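Local structure of phiAB6 tailspike (Unidentified phage, 5JS4) at residues M428-D433 with I451-V456; K379-G384 with C402-N407; K475-V480 with W501-S506; T414-Y419 with G436-N441. The protein probably acts as the receptor-binding tailspike of a phage, a trimeric beta-helical protein that fragments the exopolysaccharide of Acinetobacter baumannii. One frame throughout, in Å; residues are numbered along the deposited sequence.

Overall arrangement
The four contacts belong to neighbouring turns of the parallel beta-helix: contacts 2, 1 and 3 follow one another along adjoining sheets and corners, while contact 4 lies across the interior. Contact 1 joins contact 2 through Ile-429 and Cys-402, whose backbones are probably hydrogen-bonded, and contact 3 through the neighbouring strands 451-453 and 478-480. Contacts 1 and 4, about 14 Å apart between centres, meet where Met-428 and Ile-451 pack on Phe-415 and Phe-439. Leu-382 of contact 2 reaches Phe-415. Contacts 2 and 3 stand farthest apart, about 23 Å between centres, without touching. Contacts 2 and 4 meet the second subunit, and contact 4 the third as well. None contains a residue of the malonic acid pockets.

Contact 1. Residues M428-D433 with I451-V456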
loop_
_atom_site.group_PDB
_atom_site.type_symbol
_atom_site.label_atom_id
_atom_site.label_comp_id
_atom_site.label_asym_id
_atom_site.label_seq_id
_atom_site.Cartn_x
_atom_site.Cartn_y
_atom_site.Cartn_z
ATOM N N MET A 428 17.438 -12.633 0.401
ATOM C CA MET A 428 17.706 -12.135 1.750
ATOM C C MET A 428 17.633 -13.266 2.767
ATOM O O MET A 428 16.721 -14.090 2.716
ATOM C CB MET A 428 16.690 -11.060 2.137
ATOM C CG MET A 428 16.632 -9.886 1.179
ATOM S SD MET A 428 15.488 -8.604 1.717
ATOM C CE MET A 428 16.331 -7.931 3.143
ATOM N N ILE A 429 18.593 -13.292 3.691
ATOM C CA ILE A 429 18.591 -14.248 4.791
ATOM C C ILE A 429 18.700 -13.512 6.120
ATOM O O ILE A 429 19.686 -12.819 6.377
ATOM C CB ILE A 429 19.757 -15.256 4.687
ATOM C CG1 ILE A 429 19.660 -16.059 3.388
ATOM C CG2 ILE A 429 19.756 -16.199 5.890
ATOM C CD1 ILE A 429 20.873 -16.920 3.097
ATOM N N PHE A 430 17.667 -13.666 6.942
ATOM C CA PHE A 430 17.693 -13.278 8.342
ATOM C C PHE A 430 17.780 -14.563 9.155
ATOM O O PHE A 430 16.870 -15.383 9.107
ATOM C CB PHE A 430 16.410 -12.533 8.717
ATOM C CG PHE A 430 16.232 -11.219 8.003
ATOM C CD1 PHE A 430 16.737 -10.047 8.547
ATOM C CD2 PHE A 430 15.540 -11.153 6.800
ATOM C CE1 PHE A 430 16.569 -8.832 7.902
ATOM C CE2 PHE A 430 15.368 -9.942 6.149
ATOM C CZ PHE A 430 15.885 -8.779 6.701
ATOM N N ASP A 431 18.869 -14.757 9.895
ATOM C CA ASP A 431 18.992 -15.959 10.729
ATOM C C ASP A 431 17.964 -15.962 11.860
ATOM O O ASP A 431 17.606 -17.023 12.371
ATOM C CB ASP A 431 20.401 -16.089 11.319
ATOM C CG ASP A 431 21.437 -16.519 10.295
ATOM O OD1 ASP A 431 21.069 -16.965 9.187
ATOM O OD2 ASP A 431 22.639 -16.405 10.606
ATOM N N ARG A 432 17.497 -14.780 12.259
ATOM C CA ARG A 432 16.561 -14.672 13.369
ATOM C C ARG A 432 15.312 -13.856 12.994
ATOM O O ARG A 432 14.691 -14.144 11.968
ATOM C CB ARG A 432 17.295 -14.163 14.615
ATOM C CG ARG A 432 18.384 -15.129 15.070
ATOM C CD ARG A 432 19.104 -14.651 16.315
ATOM N NE ARG A 432 19.978 -15.688 16.862
ATOM C CZ ARG A 432 21.155 -16.052 16.351
ATOM N NH1 ARG A 432 21.854 -17.016 16.942
ATOM N NH2 ARG A 432 21.648 -15.473 15.256
ATOM N N ASP A 433 14.942 -12.860 13.800
ATOM C CA ASP A 433 13.581 -12.307 13.774
ATOM C C ASP A 433 13.501 -10.910 13.170
ATOM O O ASP A 433 14.375 -10.074 13.393
ATOM C CB ASP A 433 13.006 -12.270 15.192
ATOM C CG ASP A 433 12.992 -13.633 15.859
ATOM O OD1 ASP A 433 13.250 -14.651 15.181
ATOM O OD2 ASP A 433 12.714 -13.685 17.074
ATOM N N ILE A 451 13.098 -14.460 0.340
ATOM C CA ILE A 451 13.396 -13.931 1.663
ATOM C C ILE A 451 13.190 -15.047 2.678
ATOM O O ILE A 451 12.108 -15.632 2.751
ATOM C CB ILE A 451 12.479 -12.742 2.010
ATOM C CG1 ILE A 451 12.788 -11.561 1.086
ATOM C CG2 ILE A 451 12.647 -12.326 3.470
ATOM C CD1 ILE A 451 11.696 -10.515 1.035
ATOM N N LYS A 452 14.234 -15.333 3.454
ATOM C CA LYS A 452 14.183 -16.347 4.497
ATOM C C LYS A 452 14.417 -15.690 5.853
ATOM O O LYS A 452 15.294 -14.839 5.993
ATOM C CB LYS A 452 15.231 -17.430 4.242
ATOM C CG LYS A 452 15.187 -18.592 5.224
ATOM C CD LYS A 452 16.282 -19.602 4.928
ATOM C CE LYS A 452 16.250 -20.755 5.914
ATOM N NZ LYS A 452 17.275 -21.786 5.594
ATOM N N ALA A 453 13.616 -16.086 6.839
ATOM C CA ALA A 453 13.741 -15.582 8.202
ATOM C C ALA A 453 13.203 -16.609 9.190
ATOM O O ALA A 453 12.425 -17.485 8.815
ATOM C CB ALA A 453 12.993 -14.265 8.349
ATOM N N ARG A 454 13.623 -16.503 10.447
ATOM C CA ARG A 454 13.069 -17.336 11.513
ATOM C C ARG A 454 11.670 -16.873 11.906
ATOM O O ARG A 454 10.765 -17.691 12.086
ATOM C CB ARG A 454 13.976 -17.317 12.743
ATOM C CG ARG A 454 13.576 -18.325 13.808
ATOM C CD ARG A 454 14.603 -18.381 14.924
ATOM N NE ARG A 454 14.618 -17.156 15.714
ATOM C CZ ARG A 454 15.466 -16.907 16.711
ATOM N NH1 ARG A 454 16.391 -17.801 17.052
ATOM N NH2 ARG A 454 15.391 -15.759 17.370
ATOM N N THR A 455 11.517 -15.558 12.051
ATOM C CA THR A 455 10.257 -14.935 12.441
ATOM C C THR A 455 10.029 -13.716 11.568
ATOM O O THR A 455 10.950 -12.928 11.345
ATOM C CB THR A 455 10.294 -14.469 13.910
ATOM O OG1 THR A 455 10.493 -15.599 14.766
ATOM C CG2 THR A 455 9.006 -13.745 14.315
ATOM N N VAL A 456 8.801 -13.579 11.079
ATOM C CA VAL A 456 8.371 -12.403 10.334
ATOM C C VAL A 456 7.076 -11.921 10.977
ATOM O O VAL A 456 6.029 -12.561 10.843
ATOM C CB VAL A 456 8.170 -12.725 8.842
ATOM C CG1 VAL A 456 7.609 -11.523 8.094
ATOM C CG2 VAL A 456 9.485 -13.161 8.218
HETATM O O HOH W 1 18.104 -16.727 19.178
HETATM O O HOH W 2 11.625 -16.275 17.549
#
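Strands 428-430 and 451-453 run parallel, and their polar backbone atoms satisfy each other first: Lys-452 N donates to Met-428 O, and Phe-430 N to Lys-452 O (2.8 Å), almost straight. After a one-residue shift in register, Arg-432 O takes Arg-454 N at 3.0 Å and, weakly, Thr-455 N. The Arg-454 side chain, bent at chi3 (69°), brings NE to 2.9 Å from Asp-433 OD1. This salt bridge meets the carboxylate on its syn side, 25° out of the carboxylate plane, and lies close to the guanidinium plane; NH2 adds weak bonds to both oxygens. Arg-432 CG lies 3.7 Å above one face of that guanidinium, offset toward its rim. Water 1 accepts from Arg-432 NE and Arg-454 NH1, bridging two like charges, while Arg-432 NH2 is bonded to Glu-403 O. Water 2 donates to Asp-433 OD2 at 2.8 Å and joins Thr-455 OG1. On the face they share, Met-428 SD and Ile-451 CG1 pack side by side at 4.1 Å. The strand pair is flanked by strand 398-402 next to 428-430 and by strand 478-480 next to 451-453, while Phe-439 of strand 438-447 packs against Met-428 and Ile-451 across the helix interior.

Contact 2. Residues K379-G384 with C402-N407; sequences KQALVG and CEDPLN
Gln-380 and the 402-407 loop meet without a direct hydrogen bond, and water does most of the polar joining. Water 5 donates to Gln-380 OE1 and to Asp-404 OD1 (2.8 Å) and accepts from Leu-406 N, tying a side chain of one segment to both a carboxylate and a backbone amide of the other. Water 4 lies 2.7 Å from Gln-380 O, probably donating to it, and accepts from Asp-404 N, while water 3 bridges Lys-379 NZ and Glu-403 OE1, which are themselves 5.1 Å apart.

Direct contacts are few. Asp-404 CA makes a CA-H...O contact with Gln-380 O at 3.6 Å, and Cys-402 SG lies 3.5 Å from the same oxygen. The Ala-381 methyl sits beside the Asp-404 carboxylate, CB to OD1 3.7 Å. Although the CB of Gln-380 points away from the loop, a bend at chi2 (-54°) brings its amide back, and OE1 approaches Leu-406 CD1 to 3.6 Å.

The polar ends are also held from nearby in the chain. Arg-408 NE donates to Gln-380 OE1, and the Asp-404 carboxylate receives Arg-408 N at OD1 and Val-409 N at OD2, so that each oxygen takes a backbone N-H, with water 5 as a further donor to OD1. Within the loop, Asn-407 N bonds to Asp-404 O at 2.9 Å, closing a type I beta turn. A corner at Gln-380, where the chain leaves one sheet for the next, beside the loop that follows strand 398-402 in the next turn, is characteristic of the parallel beta-helix.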
loop_
_atom_site.group_PDB
_atom_site.type_symbol
_atom_site.label_atom_id
_atom_site.label_comp_id
_atom_site.label_asym_id
_atom_site.label_seq_id
_atom_site.Cartn_x
_atom_site.Cartn_y
_atom_site.Cartn_z
ATOM N N LYS A 379 25.353 -5.922 10.220
ATOM C CA LYS A 379 25.835 -6.254 11.557
ATOM C C LYS A 379 24.805 -5.828 12.598
ATOM O O LYS A 379 24.074 -4.850 12.407
ATOM C CB LYS A 379 27.196 -5.603 11.823
ATOM C CG LYS A 379 28.272 -5.935 10.793
ATOM C CD LYS A 379 28.596 -7.421 10.692
ATOM C CE LYS A 379 29.457 -7.896 11.850
ATOM N NZ LYS A 379 29.777 -9.349 11.745
ATOM N N GLN A 380 24.753 -6.581 13.695
ATOM C CA GLN A 380 23.716 -6.438 14.715
ATOM C C GLN A 380 22.321 -6.572 14.080
ATOM O O GLN A 380 22.127 -7.454 13.246
ATOM C CB GLN A 380 23.919 -5.148 15.525
ATOM C CG GLN A 380 25.242 -5.134 16.283
ATOM C CD GLN A 380 25.418 -6.369 17.158
ATOM O OE1 GLN A 380 24.516 -6.740 17.913
ATOM N NE2 GLN A 380 26.574 -7.018 17.051
ATOM N N ALA A 381 21.361 -5.729 14.453
ATOM C CA ALA A 381 19.991 -5.868 13.951
ATOM C C ALA A 381 19.501 -4.584 13.295
ATOM O O ALA A 381 19.957 -3.490 13.628
ATOM C CB ALA A 381 19.056 -6.270 15.081
ATOM N N LEU A 382 18.567 -4.726 12.360
ATOM C CA LEU A 382 17.980 -3.565 11.697
ATOM C C LEU A 382 17.233 -2.682 12.687
ATOM O O LEU A 382 16.554 -3.174 13.586
ATOM C CB LEU A 382 16.983 -3.980 10.613
ATOM C CG LEU A 382 17.396 -4.963 9.525
ATOM C CD1 LEU A 382 16.235 -5.167 8.562
ATOM C CD2 LEU A 382 18.624 -4.468 8.787
ATOM N N VAL A 383 17.372 -1.377 12.505
ATOM C CA VAL A 383 16.459 -0.398 13.092
ATOM C C VAL A 383 16.732 0.939 12.403
ATOM O O VAL A 383 17.862 1.427 12.404
ATOM C CB VAL A 383 16.556 -0.325 14.642
ATOM C CG1 VAL A 383 17.992 -0.488 15.124
ATOM C CG2 VAL A 383 15.925 0.958 15.176
ATOM N N GLY A 384 15.703 1.509 11.780
ATOM C CA GLY A 384 15.879 2.715 10.971
ATOM C C GLY A 384 16.836 2.472 9.813
ATOM O O GLY A 384 17.730 3.278 9.555
ATOM N N CYS A 402 21.614 -10.897 7.361
ATOM C CA CYS A 402 21.597 -10.374 8.728
ATOM C C CYS A 402 21.577 -11.527 9.729
ATOM O O CYS A 402 20.560 -12.202 9.900
ATOM C CB CYS A 402 20.385 -9.462 8.942
ATOM S SG CYS A 402 20.237 -8.791 10.613
ATOM N N GLU A 403 22.713 -11.740 10.389
ATOM C CA GLU A 403 22.869 -12.816 11.365
ATOM C C GLU A 403 22.143 -12.508 12.675
ATOM O O GLU A 403 21.496 -13.389 13.252
ATOM C CB GLU A 403 24.361 -13.046 11.639
ATOM C CG GLU A 403 24.663 -14.202 12.588
ATOM C CD GLU A 403 26.140 -14.332 12.928
ATOM O OE1 GLU A 403 26.946 -13.481 12.496
ATOM O OE2 GLU A 403 26.498 -15.294 13.638
ATOM N N ASP A 404 22.265 -11.262 13.136
ATOM C CA ASP A 404 21.741 -10.824 14.435
ATOM C C ASP A 404 22.193 -11.780 15.546
ATOM O O ASP A 404 21.366 -12.360 16.243
ATOM C CB ASP A 404 20.206 -10.709 14.388
ATOM C CG ASP A 404 19.619 -10.005 15.614
ATOM O OD1 ASP A 404 20.378 -9.445 16.434
ATOM O OD2 ASP A 404 18.379 -10.008 15.759
ATOM N N PRO A 405 23.519 -11.940 15.713
ATOM C CA PRO A 405 24.043 -12.957 16.634
ATOM C C PRO A 405 23.574 -12.824 18.087
ATOM O O PRO A 405 23.489 -13.833 18.790
ATOM C CB PRO A 405 25.564 -12.775 16.536
ATOM C CG PRO A 405 25.762 -11.394 16.018
ATOM C CD PRO A 405 24.600 -11.144 15.103
ATOM N N LEU A 406 23.274 -11.604 18.528
ATOM C CA LEU A 406 22.818 -11.362 19.900
ATOM C C LEU A 406 21.289 -11.369 20.043
ATOM O O LEU A 406 20.768 -11.084 21.123
ATOM C CB LEU A 406 23.377 -10.035 20.418
ATOM C CG LEU A 406 24.897 -9.857 20.378
ATOM C CD1 LEU A 406 25.271 -8.491 20.931
ATOM C CD2 LEU A 406 25.615 -10.960 21.143
ATOM N N ASN A 407 20.579 -11.685 18.961
ATOM C CA ASN A 407 19.116 -11.767 18.979
ATOM C C ASN A 407 18.478 -10.474 19.495
ATOM O O ASN A 407 17.610 -10.499 20.371
ATOM C CB ASN A 407 18.659 -12.973 19.816
ATOM C CG ASN A 407 17.191 -13.315 19.606
ATOM O OD1 ASN A 407 16.686 -13.269 18.485
ATOM N ND2 ASN A 407 16.501 -13.666 20.686
HETATM O O HOH W 3 27.091 -10.599 12.399
HETATM O O HOH W 4 23.881 -9.239 12.177
HETATM O O HOH W 5 23.045 -9.122 17.098
#

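Contact 3. Residues K475-V480 with W501-S506; sequences KDWLEV and WTSKTS
Asp-476 and Lys-504 cross at about a right angle, the lysine coming to the OD2 side of the carboxylate. Its chain runs extended and then bends at chi4 (58°), placing NZ 2.8 Å from Asp-476 OD2 on the syn lone pair of that oxygen. The other oxygen, OD1, receives Thr-502 OG1 at 2.6 Å from above the carboxylate plane, 49° out of it. Water 6 links OD1 to Lys-504 NZ, so both carboxylate oxygens are engaged.

The side chains of Trp-477 and Thr-505 also cross at about a right angle, with Thr-505 OG1 at the indole edge, in its plane. With chi1 at 72°, Trp-477 CG lies between the backbone N and the carbonyl carbon, and the ring's NE1 edge is turned to the 503-505 loop. NE1 donates to Ser-503 OG at 3.0 Å, the acceptor lying almost in the ring plane. Ser-503 OG also accepts from Thr-505 N, an ST turn that holds the hydroxyl at the NE1 edge. Leu-478 CB sits 3.5 Å above the centre of one indole face.

Trp-501 turns its six-membered ring to the other strand: CE3 lies 3.8 Å from Trp-477 CA, and Asp-476 O meets its edge in plane, while its NE1 is hydrogen-bonded to Asn-468 O. Thr-502 N to Lys-475 O and Trp-477 N to Thr-502 O (3.0 Å) pair the short parallel strands 475-476 and 501-502. Both tryptophans touch Cys-466 of strand 460-469, and strand 478-480 continues from this pair to lie beside strand 451-453.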
loop_
_atom_site.group_PDB
_atom_site.type_symbol
_atom_site.label_atom_id
_atom_site.label_comp_id
_atom_site.label_asym_id
_atom_site.label_seq_id
_atom_site.Cartn_x
_atom_site.Cartn_y
_atom_site.Cartn_z
ATOM N N LYS A 475 10.485 -23.167 -4.717
ATOM C CA LYS A 475 10.825 -22.343 -3.552
ATOM C C LYS A 475 9.706 -21.354 -3.250
ATOM O O LYS A 475 9.124 -20.778 -4.166
ATOM C CB LYS A 475 12.123 -21.556 -3.793
ATOM C CG LYS A 475 13.409 -22.377 -3.809
ATOM C CD LYS A 475 13.705 -23.080 -2.488
ATOM C CE LYS A 475 13.930 -22.109 -1.338
ATOM N NZ LYS A 475 14.300 -22.811 -0.076
ATOM N N ASP A 476 9.414 -21.156 -1.966
ATOM C CA ASP A 476 8.494 -20.099 -1.542
ATOM C C ASP A 476 9.188 -18.746 -1.667
ATOM O O ASP A 476 10.374 -18.625 -1.363
ATOM C CB ASP A 476 8.049 -20.294 -0.088
ATOM C CG ASP A 476 7.010 -21.391 0.078
ATOM O OD1 ASP A 476 6.121 -21.528 -0.789
ATOM O OD2 ASP A 476 7.069 -22.102 1.101
ATOM N N TRP A 477 8.451 -17.726 -2.101
ATOM C CA TRP A 477 9.011 -16.375 -2.202
ATOM C C TRP A 477 9.382 -15.831 -0.816
ATOM O O TRP A 477 10.340 -15.069 -0.675
ATOM C CB TRP A 477 8.032 -15.433 -2.920
ATOM C CG TRP A 477 6.826 -15.074 -2.114
ATOM C CD1 TRP A 477 5.653 -15.765 -2.038
ATOM C CD2 TRP A 477 6.678 -13.937 -1.259
ATOM N NE1 TRP A 477 4.785 -15.132 -1.184
ATOM C CE2 TRP A 477 5.390 -14.007 -0.691
ATOM C CE3 TRP A 477 7.515 -12.871 -0.911
ATOM C CZ2 TRP A 477 4.913 -13.044 0.199
ATOM C CZ3 TRP A 477 7.038 -11.915 -0.026
ATOM C CH2 TRP A 477 5.750 -12.012 0.519
ATOM N N LEU A 478 8.604 -16.229 0.189
ATOM C CA LEU A 478 8.853 -15.897 1.586
ATOM C C LEU A 478 8.867 -17.196 2.376
ATOM O O LEU A 478 7.904 -17.969 2.339
ATOM C CB LEU A 478 7.771 -14.958 2.125
ATOM C CG LEU A 478 7.860 -14.557 3.603
ATOM C CD1 LEU A 478 9.099 -13.720 3.881
ATOM C CD2 LEU A 478 6.608 -13.801 4.021
ATOM N N GLU A 479 9.966 -17.411 3.093
ATOM C CA GLU A 479 10.243 -18.648 3.802
ATOM C C GLU A 479 10.468 -18.303 5.273
ATOM O O GLU A 479 11.488 -17.719 5.625
ATOM C CB GLU A 479 11.490 -19.269 3.170
ATOM C CG GLU A 479 12.016 -20.551 3.784
ATOM C CD GLU A 479 13.225 -21.092 3.026
ATOM O OE1 GLU A 479 13.839 -22.062 3.508
ATOM O OE2 GLU A 479 13.573 -20.552 1.949
ATOM N N VAL A 480 9.498 -18.634 6.122
ATOM C CA VAL A 480 9.594 -18.363 7.557
ATOM C C VAL A 480 9.676 -19.703 8.282
ATOM O O VAL A 480 8.765 -20.521 8.183
ATOM C CB VAL A 480 8.393 -17.541 8.069
ATOM C CG1 VAL A 480 8.607 -17.120 9.520
ATOM C CG2 VAL A 480 8.171 -16.314 7.189
ATOM N N TRP A 501 8.346 -20.762 -8.468
ATOM C CA TRP A 501 8.081 -20.050 -7.221
ATOM C C TRP A 501 6.694 -20.401 -6.692
ATOM O O TRP A 501 5.745 -20.551 -7.462
ATOM C CB TRP A 501 8.184 -18.540 -7.409
ATOM C CG TRP A 501 9.568 -18.064 -7.669
ATOM C CD1 TRP A 501 10.122 -17.794 -8.881
ATOM C CD2 TRP A 501 10.584 -17.799 -6.695
ATOM N NE1 TRP A 501 11.414 -17.370 -8.730
ATOM C CE2 TRP A 501 11.727 -17.364 -7.396
ATOM C CE3 TRP A 501 10.638 -17.879 -5.298
ATOM C CZ2 TRP A 501 12.910 -17.011 -6.752
ATOM C CZ3 TRP A 501 11.821 -17.531 -4.656
ATOM C CH2 TRP A 501 12.941 -17.102 -5.386
ATOM N N THR A 502 6.599 -20.535 -5.376
ATOM C CA THR A 502 5.341 -20.828 -4.702
ATOM C C THR A 502 5.106 -19.788 -3.617
ATOM O O THR A 502 5.981 -18.968 -3.334
ATOM C CB THR A 502 5.359 -22.233 -4.075
ATOM O OG1 THR A 502 6.494 -22.363 -3.209
ATOM C CG2 THR A 502 5.422 -23.303 -5.164
ATOM N N SER A 503 3.920 -19.818 -3.022
ATOM C CA SER A 503 3.556 -18.861 -1.983
ATOM C C SER A 503 2.716 -19.518 -0.904
ATOM O O SER A 503 1.857 -20.347 -1.197
ATOM C CB SER A 503 2.770 -17.698 -2.584
ATOM O OG SER A 503 2.317 -16.825 -1.563
ATOM N N LYS A 504 2.959 -19.126 0.342
ATOM C CA LYS A 504 2.117 -19.524 1.462
ATOM C C LYS A 504 1.259 -18.351 1.952
ATOM O O LYS A 504 0.722 -18.396 3.055
ATOM C CB LYS A 504 2.982 -20.079 2.599
ATOM C CG LYS A 504 3.529 -21.471 2.317
ATOM C CD LYS A 504 4.391 -21.979 3.461
ATOM C CE LYS A 504 4.607 -23.482 3.376
ATOM N NZ LYS A 504 5.239 -23.907 2.096
ATOM N N THR A 505 1.112 -17.321 1.118
ATOM C CA THR A 505 0.415 -16.087 1.512
ATOM C C THR A 505 -0.765 -15.683 0.614
ATOM O O THR A 505 -1.377 -14.637 0.849
ATOM C CB THR A 505 1.400 -14.900 1.567
ATOM O OG1 THR A 505 1.912 -14.637 0.254
ATOM C CG2 THR A 505 2.551 -15.198 2.510
ATOM N N SER A 506 -1.093 -16.490 -0.393
ATOM C CA SER A 506 -2.184 -16.156 -1.314
ATOM C C SER A 506 -3.518 -16.081 -0.582
ATOM O O SER A 506 -3.780 -16.891 0.312
ATOM C CB SER A 506 -2.310 -17.194 -2.430
ATOM O OG SER A 506 -3.409 -16.892 -3.273
HETATM O O HOH W 6 4.380 -23.676 -0.486
HETATM O O HOH W 7 5.423 -17.581 0.861
#

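Contact 4. Residues T414-Y419 with G436-N441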
loop_
_atom_site.group_PDB
_atom_site.type_symbol
_atom_site.label_atom_id
_atom_site.label_comp_id
_atom_site.label_asym_id
_atom_site.label_seq_id
_atom_site.Cartn_x
_atom_site.Cartn_y
_atom_site.Cartn_z
ATOM N N THR A 414 13.387 -0.905 5.677
ATOM C CA THR A 414 12.654 -0.812 4.418
ATOM C C THR A 414 13.524 -1.317 3.272
ATOM O O THR A 414 14.719 -1.018 3.203
ATOM C CB THR A 414 12.162 0.621 4.130
ATOM O OG1 THR A 414 13.279 1.497 3.939
ATOM C CG2 THR A 414 11.296 1.132 5.282
ATOM N N PHE A 415 12.899 -2.084 2.383
ATOM C CA PHE A 415 13.577 -2.740 1.278
ATOM C C PHE A 415 12.727 -2.566 0.031
ATOM O O PHE A 415 11.738 -3.272 -0.148
ATOM C CB PHE A 415 13.803 -4.213 1.610
ATOM C CG PHE A 415 14.708 -4.417 2.787
ATOM C CD1 PHE A 415 16.087 -4.405 2.626
ATOM C CD2 PHE A 415 14.186 -4.570 4.061
ATOM C CE1 PHE A 415 16.928 -4.572 3.714
ATOM C CE2 PHE A 415 15.021 -4.727 5.153
ATOM C CZ PHE A 415 16.392 -4.729 4.978
ATOM N N HIS A 416 13.103 -1.601 -0.807
ATOM C CA HIS A 416 12.300 -1.217 -1.968
ATOM C C HIS A 416 13.108 -1.237 -3.251
ATOM O O HIS A 416 14.296 -0.936 -3.246
ATOM C CB HIS A 416 11.755 0.207 -1.804
ATOM C CG HIS A 416 10.820 0.382 -0.648
ATOM N ND1 HIS A 416 10.553 1.615 -0.095
ATOM C CD2 HIS A 416 10.095 -0.513 0.062
ATOM C CE1 HIS A 416 9.697 1.473 0.901
ATOM N NE2 HIS A 416 9.399 0.192 1.014
ATOM N N ASN A 417 12.442 -1.545 -4.361
ATOM C CA ASN A 417 13.044 -1.415 -5.689
ATOM C C ASN A 417 14.354 -2.196 -5.790
ATOM O O ASN A 417 15.384 -1.641 -6.174
ATOM C CB ASN A 417 13.299 0.066 -6.051
ATOM C CG ASN A 417 12.052 0.943 -5.990
ATOM O OD1 ASN A 417 12.165 2.171 -5.944
ATOM N ND2 ASN A 417 10.877 0.341 -6.020
ATOM N N ILE A 418 14.313 -3.476 -5.425
ATOM C CA ILE A 418 15.496 -4.329 -5.483
ATOM C C ILE A 418 15.298 -5.431 -6.512
ATOM O O ILE A 418 14.290 -6.143 -6.488
ATOM C CB ILE A 418 15.834 -4.987 -4.130
ATOM C CG1 ILE A 418 15.820 -3.956 -2.997
ATOM C CG2 ILE A 418 17.200 -5.667 -4.218
ATOM C CD1 ILE A 418 15.916 -4.565 -1.612
ATOM N N TYR A 419 16.277 -5.556 -7.404
ATOM C CA TYR A 419 16.307 -6.576 -8.443
ATOM C C TYR A 419 17.371 -7.602 -8.058
ATOM O O TYR A 419 18.565 -7.326 -8.167
ATOM C CB TYR A 419 16.661 -5.916 -9.780
ATOM C CG TYR A 419 16.290 -6.657 -11.055
ATOM C CD1 TYR A 419 16.140 -8.046 -11.098
ATOM C CD2 TYR A 419 16.127 -5.949 -12.237
ATOM C CE1 TYR A 419 15.815 -8.694 -12.286
ATOM C CE2 TYR A 419 15.805 -6.583 -13.420
ATOM C CZ TYR A 419 15.651 -7.954 -13.442
ATOM O OH TYR A 419 15.329 -8.562 -14.635
ATOM N N GLY A 436 8.095 -5.351 11.804
ATOM C CA GLY A 436 7.793 -3.985 11.365
ATOM C C GLY A 436 8.593 -3.485 10.176
ATOM O O GLY A 436 8.787 -2.278 10.023
ATOM N N CYS A 437 9.050 -4.406 9.333
ATOM C CA CYS A 437 9.829 -4.061 8.152
ATOM C C CYS A 437 8.923 -4.031 6.928
ATOM O O CYS A 437 7.847 -4.629 6.932
ATOM C CB CYS A 437 10.971 -5.061 7.960
ATOM S SG CYS A 437 12.255 -4.959 9.233
ATOM N N ASP A 438 9.372 -3.336 5.887
ATOM C CA ASP A 438 8.588 -3.131 4.677
ATOM C C ASP A 438 9.383 -3.588 3.459
ATOM O O ASP A 438 10.557 -3.253 3.322
ATOM C CB ASP A 438 8.234 -1.650 4.534
ATOM C CG ASP A 438 7.117 -1.406 3.545
ATOM O OD1 ASP A 438 6.062 -2.059 3.672
ATOM O OD2 ASP A 438 7.287 -0.546 2.651
ATOM N N PHE A 439 8.724 -4.347 2.588
ATOM C CA PHE A 439 9.328 -4.893 1.378
ATOM C C PHE A 439 8.387 -4.579 0.221
ATOM O O PHE A 439 7.212 -4.922 0.289
ATOM C CB PHE A 439 9.490 -6.406 1.503
ATOM C CG PHE A 439 10.274 -6.847 2.709
ATOM C CD1 PHE A 439 9.663 -6.960 3.953
ATOM C CD2 PHE A 439 11.624 -7.164 2.601
ATOM C CE1 PHE A 439 10.381 -7.376 5.062
ATOM C CE2 PHE A 439 12.346 -7.582 3.705
ATOM C CZ PHE A 439 11.726 -7.685 4.938
ATOM N N ASP A 440 8.886 -3.938 -0.834
ATOM C CA ASP A 440 8.013 -3.509 -1.934
ATOM C C ASP A 440 8.776 -3.383 -3.248
ATOM O O ASP A 440 9.912 -2.898 -3.276
ATOM C CB ASP A 440 7.357 -2.162 -1.582
ATOM C CG ASP A 440 6.051 -1.898 -2.344
ATOM O OD1 ASP A 440 5.627 -2.715 -3.192
ATOM O OD2 ASP A 440 5.432 -0.844 -2.081
ATOM N N ASN A 441 8.132 -3.802 -4.334
ATOM C CA ASN A 441 8.691 -3.694 -5.679
ATOM C C ASN A 441 10.035 -4.395 -5.778
ATOM O O ASN A 441 11.055 -3.809 -6.147
ATOM C CB ASN A 441 8.766 -2.228 -6.105
ATOM C CG ASN A 441 7.401 -1.571 -6.148
ATOM O OD1 ASN A 441 7.188 -0.493 -5.578
ATOM N ND2 ASN A 441 6.457 -2.229 -6.800
#
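Two different first torsions bring His-416 and Asp-438 together: the histidine CG stands anti to its carbonyl carbon (chi1 -63°), whereas the aspartate CG is anti to its backbone N (-164°). The two side chains lean toward each other from adjacent strands, and His-416 NE2 donates to Asp-438 OD2 at 2.8 Å, the acceptor close to the imidazole plane, the donor on the anti side but well out of the carboxylate plane. Ring and carboxylate stand almost perpendicular, 89° apart, and CD2 of the histidine rests 3.6 Å from Asp-440 CB. On the opposite face of the sheet Phe-415 and Phe-439 point the same way, their planes nearly parallel but slid apart, so that the rings hardly overlap; the nearest atoms, CD2 of Phe-415 and CE2 of Phe-439, are 3.5 Å apart. The parallel strands are joined by Phe-415 N to Asp-438 O, Asp-440 N to Phe-415 O (3.0 Å) and Asn-417 N to Asp-440 O. The face bearing Thr-414, His-416 and Asp-438 meets the second subunit, where Thr-414 packs on Asn-417 of that chain; Asn-417 in turn packs on Thr-414 of the third subunit. The His-carboxylate bond probably restrains rotation of the imidazole on this polar face, while the phenylalanine face is apolar.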